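Local coordinates for conserved hypothetical protein (Staphylococcus aureus subsp. aureus, PDB 2AP3) that is of unknown function but is probably a cell-wall-binding lipoprotein built as a long all-helical bundle, at residues K66-N74 with K144-Q152; Y132-E143 with I167-S178. All blocks are in the same frame, centred on the assembly; numbering follows the deposited sequence.

Interaction 1 (K66-N74 with K144-Q152)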
# COMPACT_ATOMS: atom_id res chain seq x y z
N LYS A 66 27.80 -0.01 16.06
CA LYS A 66 26.95 -1.13 15.66
C LYS A 66 25.49 -0.69 15.47
O LYS A 66 24.82 -1.15 14.54
CB LYS A 66 27.04 -2.32 16.64
CG LYS A 66 26.20 -3.50 16.16
CD LYS A 66 26.28 -4.70 17.07
CE LYS A 66 25.56 -5.91 16.50
NZ LYS A 66 24.10 -5.74 16.26
N ALA A 67 25.00 0.18 16.36
CA ALA A 67 23.60 0.64 16.26
C ALA A 67 23.41 1.40 14.94
O ALA A 67 22.42 1.21 14.23
CB ALA A 67 23.23 1.53 17.43
N VAL A 68 24.38 2.25 14.61
CA VAL A 68 24.26 3.03 13.37
C VAL A 68 24.24 2.09 12.16
O VAL A 68 23.39 2.20 11.27
CB VAL A 68 25.41 4.02 13.25
CG1 VAL A 68 25.47 4.61 11.86
CG2 VAL A 68 25.25 5.11 14.29
N LYS A 69 25.16 1.13 12.14
CA LYS A 69 25.19 0.18 11.01
C LYS A 69 23.92 -0.68 10.96
O LYS A 69 23.36 -0.96 9.88
CB LYS A 69 26.42 -0.70 11.13
CG LYS A 69 27.69 0.13 10.95
CD LYS A 69 28.95 -0.67 11.25
CE LYS A 69 30.17 0.23 11.31
NZ LYS A 69 30.35 0.96 10.02
N ASP A 70 23.41 -1.02 12.12
CA ASP A 70 22.16 -1.78 12.19
C ASP A 70 20.95 -0.97 11.72
O ASP A 70 19.98 -1.52 11.12
CB ASP A 70 21.96 -2.27 13.62
CG ASP A 70 22.86 -3.45 13.96
OD1 ASP A 70 23.55 -4.01 13.07
OD2 ASP A 70 22.85 -3.83 15.15
N LEU A 71 20.98 0.33 12.00
CA LEU A 71 19.91 1.22 11.54
C LEU A 71 19.90 1.35 10.02
O LEU A 71 18.83 1.37 9.41
CB LEU A 71 20.02 2.58 12.20
CG LEU A 71 19.54 2.58 13.65
CD1 LEU A 71 20.08 3.81 14.37
CD2 LEU A 71 18.00 2.49 13.73
N ILE A 72 21.08 1.37 9.40
CA ILE A 72 21.19 1.42 7.94
C ILE A 72 20.62 0.14 7.37
O ILE A 72 19.75 0.19 6.50
CB ILE A 72 22.65 1.61 7.49
CG1 ILE A 72 23.14 2.99 7.92
CG2 ILE A 72 22.79 1.41 5.97
CD1 ILE A 72 24.64 3.22 7.74
N LYS A 73 21.06 -0.99 7.92
CA LYS A 73 20.59 -2.30 7.45
C LYS A 73 19.07 -2.40 7.58
O LYS A 73 18.38 -2.90 6.69
CB LYS A 73 21.22 -3.43 8.25
CG LYS A 73 20.86 -4.84 7.75
CD LYS A 73 21.65 -5.94 8.44
CE LYS A 73 21.19 -7.32 7.99
NZ LYS A 73 19.81 -7.65 8.45
N ASN A 74 18.57 -1.91 8.71
CA ASN A 74 17.14 -1.97 9.00
C ASN A 74 16.30 -1.15 7.99
O ASN A 74 15.20 -1.58 7.57
CB ASN A 74 16.90 -1.53 10.45
CG ASN A 74 15.43 -1.48 10.81
OD1 ASN A 74 14.73 -0.50 10.55
ND2 ASN A 74 14.95 -2.56 11.42
N LYS A 144 17.46 6.47 6.12
CA LYS A 144 18.74 5.92 5.70
C LYS A 144 19.81 7.02 5.50
O LYS A 144 20.95 6.89 5.93
CB LYS A 144 18.60 5.01 4.48
CG LYS A 144 19.95 4.34 4.10
CD LYS A 144 19.84 3.34 2.93
CE LYS A 144 21.22 2.90 2.42
NZ LYS A 144 21.05 1.94 1.29
N THR A 145 19.42 8.13 4.86
CA THR A 145 20.33 9.26 4.65
C THR A 145 20.86 9.81 5.99
O THR A 145 22.05 10.09 6.13
CB THR A 145 19.60 10.33 3.84
OG1 THR A 145 19.36 9.80 2.54
CG2 THR A 145 20.41 11.59 3.73
N LEU A 146 19.97 9.94 6.98
CA LEU A 146 20.44 10.37 8.30
C LEU A 146 21.41 9.33 8.88
O LEU A 146 22.45 9.71 9.42
CB LEU A 146 19.27 10.61 9.24
CG LEU A 146 19.59 10.83 10.73
CD1 LEU A 146 20.58 12.00 10.91
CD2 LEU A 146 18.33 11.04 11.55
N PHE A 147 21.07 8.05 8.78
CA PHE A 147 21.95 7.05 9.40
C PHE A 147 23.32 6.97 8.74
O PHE A 147 24.34 6.80 9.45
CB PHE A 147 21.27 5.67 9.46
CG PHE A 147 19.92 5.69 10.12
CD1 PHE A 147 19.67 6.50 11.23
CD2 PHE A 147 18.88 4.92 9.61
CE1 PHE A 147 18.39 6.54 11.84
CE2 PHE A 147 17.60 4.96 10.20
CZ PHE A 147 17.37 5.76 11.33
N LYS A 148 23.38 7.13 7.42
CA LYS A 148 24.66 7.19 6.72
C LYS A 148 25.50 8.37 7.20
O LYS A 148 26.73 8.26 7.35
CB LYS A 148 24.46 7.27 5.22
CG LYS A 148 24.07 5.94 4.60
CD LYS A 148 24.02 6.01 3.03
CE LYS A 148 25.35 6.42 2.37
NZ LYS A 148 25.19 6.52 0.89
N TYR A 149 24.84 9.50 7.45
CA TYR A 149 25.54 10.67 7.97
C TYR A 149 26.16 10.37 9.34
O TYR A 149 27.28 10.77 9.64
CB TYR A 149 24.58 11.86 7.99
CG TYR A 149 25.12 13.09 8.69
CD1 TYR A 149 26.14 13.85 8.13
CD2 TYR A 149 24.58 13.50 9.90
CE1 TYR A 149 26.63 14.97 8.78
CE2 TYR A 149 25.06 14.64 10.56
CZ TYR A 149 26.09 15.37 9.98
OH TYR A 149 26.59 16.50 10.61
N LEU A 150 25.45 9.61 10.16
CA LEU A 150 26.03 9.21 11.46
C LEU A 150 27.22 8.24 11.34
O LEU A 150 27.99 8.12 12.31
CB LEU A 150 24.97 8.53 12.34
CG LEU A 150 23.68 9.31 12.63
CD1 LEU A 150 22.72 8.46 13.42
CD2 LEU A 150 23.98 10.59 13.39
N ASN A 151 27.32 7.51 10.22
CA ASN A 151 28.33 6.43 9.99
C ASN A 151 29.65 6.96 9.41
O ASN A 151 30.49 6.19 8.88
CB ASN A 151 27.75 5.34 9.06
CG ASN A 151 28.56 4.04 9.08
OD1 ASN A 151 29.03 3.59 10.14
ND2 ASN A 151 28.72 3.43 7.92
N GLN A 152 29.82 8.27 9.46
CA GLN A 152 31.10 8.86 9.13
C GLN A 152 31.58 9.71 10.28
O GLN A 152 30.80 10.08 11.15
CB GLN A 152 31.02 9.73 7.88
CG GLN A 152 29.63 10.30 7.57
CD GLN A 152 29.43 11.76 7.97
OE1 GLN A 152 29.70 12.19 9.11
NE2 GLN A 152 28.90 12.54 7.02
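The ring of Phe147 lies beneath Leu71, whose CB sits over one face, displaced from the ring centre, 3.7 Å from the ring centroid in a CH-pi contact. Leu71 CD1 and CD2 carry on across the ring toward Phe147 CE1 and CZ. Beside this pair Ile72 and Phe147 run past one another head to tail, with Ile72 CG1 3.6 Å from Phe147 CB. Ile72 CD1 then drops into the hollow between the backbone of Lys148 and Asn151 CB. Val68 fills the next dent: CG1, anti to its own backbone N (chi1 168°), presses to 3.4 Å from Phe147 O, while CG2 reaches Leu150 CB at 3.9 Å. Antiparallel at 154°, the axes of helices 66-74 and 144-150 come within 8.9 Å, as neighbours in an elongated helical bundle; Lys49 of helix 33-50 touches both Leu71 and Phe147. Longer polar chains border the contact. Lys69, bent at its last torsion, brings NZ 2.9 Å from Asn151 OD1, a hydrogen bond in the carbonyl plane on a lone pair. Lys144 crosses Ile72 at about a right angle, its CE 4.2 Å from Ile72 CG2, and carries its ammonium on to a salt bridge with Asp76.

Interaction 2 (Y132-E143 with I167-S178); sequences YAKAYKKAVNSE and IEQNYKKLKEVS
Tyr171 OH donates a 2.8 Å hydrogen bond to Glu143 OE2, which it meets from above the carboxylate plane, 51° out of it. The same ring takes Ala139 CB over one face, 3.9 Å from the centroid. From the adjacent residues, Asn170 ND2 donates to Ser142 OG at 3.1 Å, the acceptor close to the amide plane. Leu174 CD1 settles among Ala135 CB, the backbone N of Tyr136 and the ring of Tyr132, 3.7 Å from Tyr132 CE1, and Val177 CG1 presses to 3.5 Å from Ala135 CB. Ala135 and Ala139 face the partner where two antiparallel helices of the bundle run 8.8 Å apart at 162°. Behind these contacts stand the groups that orient them. Ser142 OG, turned between its backbone N and carbonyl carbon (chi1 67°), donates to Ala139 O at 2.6 Å, so its hydroxyl is fixed as acceptor for Asn170. Glu143 OE1 forms a salt bridge with Arg78 of helix 61-96, which would probably keep the carboxylate charged. A water donates to both Ala135 O and Asn170 O, bridging the two backbones. Farther out Lys138 lays its chain across the Asn170 amide, and its NZ lies 4.4 Å from Lys173 NZ, a pair of like charges at the exposed margin. Tyr136 lies beside Leu174, whose CD2 meets its ring edge, and its ring also meets that of Phe82.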
# COMPACT_ATOMS: atom_id res chain seq x y z
N TYR A 132 1.36 6.39 -2.78
CA TYR A 132 1.69 5.91 -1.42
C TYR A 132 3.09 5.23 -1.37
O TYR A 132 3.92 5.52 -0.49
CB TYR A 132 0.56 4.99 -0.91
CG TYR A 132 0.94 4.18 0.31
CD1 TYR A 132 1.03 4.78 1.56
CD2 TYR A 132 1.23 2.81 0.21
CE1 TYR A 132 1.38 4.05 2.67
CE2 TYR A 132 1.60 2.06 1.33
CZ TYR A 132 1.67 2.69 2.57
OH TYR A 132 2.02 1.99 3.70
N ALA A 133 3.35 4.33 -2.33
CA ALA A 133 4.64 3.64 -2.39
C ALA A 133 5.78 4.64 -2.55
O ALA A 133 6.81 4.53 -1.90
CB ALA A 133 4.66 2.64 -3.53
N LYS A 134 5.61 5.63 -3.43
CA LYS A 134 6.63 6.67 -3.61
C LYS A 134 6.89 7.40 -2.28
O LYS A 134 8.03 7.65 -1.89
CB LYS A 134 6.21 7.67 -4.70
CG LYS A 134 7.33 8.60 -5.16
CD LYS A 134 6.86 9.45 -6.36
CE LYS A 134 7.84 10.56 -6.69
NZ LYS A 134 9.20 10.07 -7.06
N ALA A 135 5.81 7.74 -1.58
CA ALA A 135 5.93 8.51 -0.33
C ALA A 135 6.59 7.66 0.78
O ALA A 135 7.41 8.17 1.55
CB ALA A 135 4.57 9.01 0.12
N TYR A 136 6.23 6.38 0.84
CA TYR A 136 6.81 5.51 1.84
C TYR A 136 8.31 5.33 1.59
O TYR A 136 9.13 5.51 2.50
CB TYR A 136 6.10 4.14 1.86
CG TYR A 136 6.74 3.19 2.84
CD1 TYR A 136 6.61 3.41 4.22
CD2 TYR A 136 7.52 2.12 2.41
CE1 TYR A 136 7.24 2.58 5.14
CE2 TYR A 136 8.16 1.26 3.35
CZ TYR A 136 7.99 1.49 4.70
OH TYR A 136 8.62 0.65 5.62
N LYS A 137 8.68 5.00 0.35
CA LYS A 137 10.11 4.85 0.01
C LYS A 137 10.92 6.13 0.27
O LYS A 137 12.05 6.07 0.79
CB LYS A 137 10.28 4.38 -1.42
CG LYS A 137 9.77 2.97 -1.61
CD LYS A 137 10.12 2.43 -3.02
CE LYS A 137 9.22 2.98 -4.07
NZ LYS A 137 9.52 2.25 -5.34
N LYS A 138 10.34 7.28 -0.04
CA LYS A 138 11.04 8.55 0.19
C LYS A 138 11.32 8.70 1.68
O LYS A 138 12.41 9.07 2.09
CB LYS A 138 10.20 9.71 -0.35
CG LYS A 138 10.93 11.02 -0.30
CD LYS A 138 9.99 12.14 -0.68
CE LYS A 138 10.65 13.47 -0.53
NZ LYS A 138 11.62 13.68 -1.60
N ALA A 139 10.30 8.39 2.49
CA ALA A 139 10.45 8.54 3.94
C ALA A 139 11.56 7.61 4.48
O ALA A 139 12.47 8.06 5.19
CB ALA A 139 9.13 8.28 4.63
N VAL A 140 11.51 6.32 4.14
CA VAL A 140 12.49 5.35 4.66
C VAL A 140 13.88 5.65 4.13
O VAL A 140 14.87 5.62 4.89
CB VAL A 140 12.08 3.89 4.35
CG1 VAL A 140 13.12 2.93 4.88
CG2 VAL A 140 10.73 3.60 4.96
N ASN A 141 13.96 6.04 2.86
CA ASN A 141 15.24 6.48 2.33
C ASN A 141 15.80 7.70 3.05
O ASN A 141 17.00 7.77 3.24
CB ASN A 141 15.15 6.69 0.83
CG ASN A 141 15.27 5.37 0.05
OD1 ASN A 141 14.37 4.96 -0.71
ND2 ASN A 141 16.39 4.71 0.25
N SER A 142 14.93 8.63 3.49
CA SER A 142 15.43 9.82 4.21
C SER A 142 15.95 9.47 5.62
O SER A 142 16.86 10.14 6.14
CB SER A 142 14.39 10.94 4.25
OG SER A 142 13.30 10.55 5.04
N GLU A 143 15.43 8.38 6.19
CA GLU A 143 15.97 7.84 7.45
C GLU A 143 17.37 7.28 7.17
O GLU A 143 18.33 7.60 7.88
CB GLU A 143 15.05 6.76 8.02
CG GLU A 143 13.75 7.37 8.62
CD GLU A 143 12.65 6.39 8.98
OE1 GLU A 143 12.65 5.25 8.51
OE2 GLU A 143 11.71 6.82 9.71
N ILE A 167 13.07 14.15 7.19
CA ILE A 167 12.32 12.96 7.60
C ILE A 167 10.91 13.35 8.08
O ILE A 167 9.92 12.79 7.62
CB ILE A 167 13.07 12.15 8.70
CG1 ILE A 167 14.42 11.69 8.16
CG2 ILE A 167 12.24 10.97 9.18
CD1 ILE A 167 15.36 11.14 9.24
N GLU A 168 10.82 14.32 9.00
CA GLU A 168 9.52 14.80 9.46
C GLU A 168 8.62 15.22 8.32
O GLU A 168 7.44 14.86 8.30
CB GLU A 168 9.66 15.98 10.43
CG GLU A 168 9.98 15.55 11.84
CD GLU A 168 9.94 16.69 12.84
OE1 GLU A 168 10.28 16.42 14.01
OE2 GLU A 168 9.58 17.85 12.48
N GLN A 169 9.15 15.99 7.38
CA GLN A 169 8.33 16.50 6.28
C GLN A 169 7.84 15.35 5.40
O GLN A 169 6.68 15.32 4.93
CB GLN A 169 9.09 17.52 5.43
CG GLN A 169 8.21 18.18 4.38
CD GLN A 169 6.90 18.68 4.97
OE1 GLN A 169 6.89 19.50 5.89
NE2 GLN A 169 5.78 18.17 4.46
N ASN A 170 8.73 14.39 5.18
CA ASN A 170 8.39 13.22 4.39
C ASN A 170 7.30 12.39 5.03
O ASN A 170 6.45 11.84 4.32
CB ASN A 170 9.64 12.38 4.12
CG ASN A 170 10.61 13.10 3.23
OD1 ASN A 170 10.24 14.06 2.53
ND2 ASN A 170 11.85 12.64 3.23
N TYR A 171 7.31 12.34 6.36
CA TYR A 171 6.24 11.62 7.07
C TYR A 171 4.91 12.38 7.05
O TYR A 171 3.85 11.74 7.02
CB TYR A 171 6.67 11.19 8.48
CG TYR A 171 7.43 9.89 8.43
CD1 TYR A 171 6.77 8.70 8.14
CD2 TYR A 171 8.81 9.85 8.59
CE1 TYR A 171 7.46 7.50 8.05
CE2 TYR A 171 9.51 8.67 8.51
CZ TYR A 171 8.82 7.48 8.24
OH TYR A 171 9.50 6.29 8.15
N LYS A 172 4.96 13.71 7.02
CA LYS A 172 3.74 14.54 6.90
C LYS A 172 3.09 14.22 5.57
O LYS A 172 1.89 14.00 5.49
CB LYS A 172 4.04 16.04 6.98
CG LYS A 172 4.29 16.59 8.39
CD LYS A 172 4.48 18.09 8.34
CE LYS A 172 5.18 18.61 9.61
NZ LYS A 172 4.25 19.09 10.67
N LYS A 173 3.91 14.20 4.53
CA LYS A 173 3.44 13.87 3.20
C LYS A 173 2.92 12.43 3.11
O LYS A 173 1.91 12.17 2.44
CB LYS A 173 4.55 14.12 2.20
CG LYS A 173 4.96 15.58 2.06
CD LYS A 173 5.69 15.78 0.73
CE LYS A 173 7.08 15.14 0.71
NZ LYS A 173 7.43 14.71 -0.68
N LEU A 174 3.61 11.50 3.76
CA LEU A 174 3.18 10.10 3.74
C LEU A 174 1.79 9.97 4.39
O LEU A 174 0.94 9.23 3.88
CB LEU A 174 4.20 9.18 4.39
CG LEU A 174 3.83 7.70 4.59
CD1 LEU A 174 3.51 7.01 3.25
CD2 LEU A 174 4.92 6.98 5.38
N LYS A 175 1.58 10.72 5.49
CA LYS A 175 0.25 10.74 6.13
C LYS A 175 -0.87 11.25 5.22
O LYS A 175 -1.95 10.66 5.17
CB LYS A 175 0.27 11.50 7.47
CG LYS A 175 -0.99 11.23 8.32
CD LYS A 175 -1.15 12.27 9.41
CE LYS A 175 -2.46 12.07 10.23
NZ LYS A 175 -3.55 11.38 9.48
N GLU A 176 -0.61 12.32 4.49
CA GLU A 176 -1.58 12.88 3.56
C GLU A 176 -1.98 11.81 2.52
O GLU A 176 -3.16 11.61 2.27
CB GLU A 176 -1.00 14.09 2.84
CG GLU A 176 -0.70 15.29 3.74
CD GLU A 176 -0.08 16.45 2.97
OE1 GLU A 176 -0.13 16.45 1.72
OE2 GLU A 176 0.43 17.39 3.62
N VAL A 177 -0.99 11.12 1.96
CA VAL A 177 -1.28 10.14 0.89
C VAL A 177 -1.83 8.81 1.42
O VAL A 177 -2.69 8.19 0.78
CB VAL A 177 -0.06 9.95 -0.09
CG1 VAL A 177 1.08 9.23 0.55
CG2 VAL A 177 -0.52 9.22 -1.34
N SER A 178 -1.37 8.40 2.60
CA SER A 178 -1.86 7.20 3.25
C SER A 178 -3.36 7.36 3.58
O SER A 178 -4.14 6.45 3.33
CB SER A 178 -1.03 6.90 4.51
OG SER A 178 -1.49 5.71 5.15
O HOH W 1 7.23 10.91 1.81

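In the fold
Both contacts use helix 109-150. Interaction 1 joins its C-terminal end to helix 61-96, about 26 Å from the centre of the chain, whereas interaction 2 pairs its preceding turns with helix 157-195, about 12 Å from that centre. Each is partly buried, with charged residues along an exposed margin. The outer contact rests on bulky apolar side chains and a single hydrogen bond, from Lys69 to Asn151 in the turn that ends the helix; the inner one buries more surface, 702 against 463 Å², and combines alanine-lined packing with two polar pairs, in which Glu143 and Asn170 are buried, and a bridging water. Their centres lie about 18 Å apart, and Leu146 CD2 touches Ile167 CD1 at 3.8 Å, so the packing continues from one to the other.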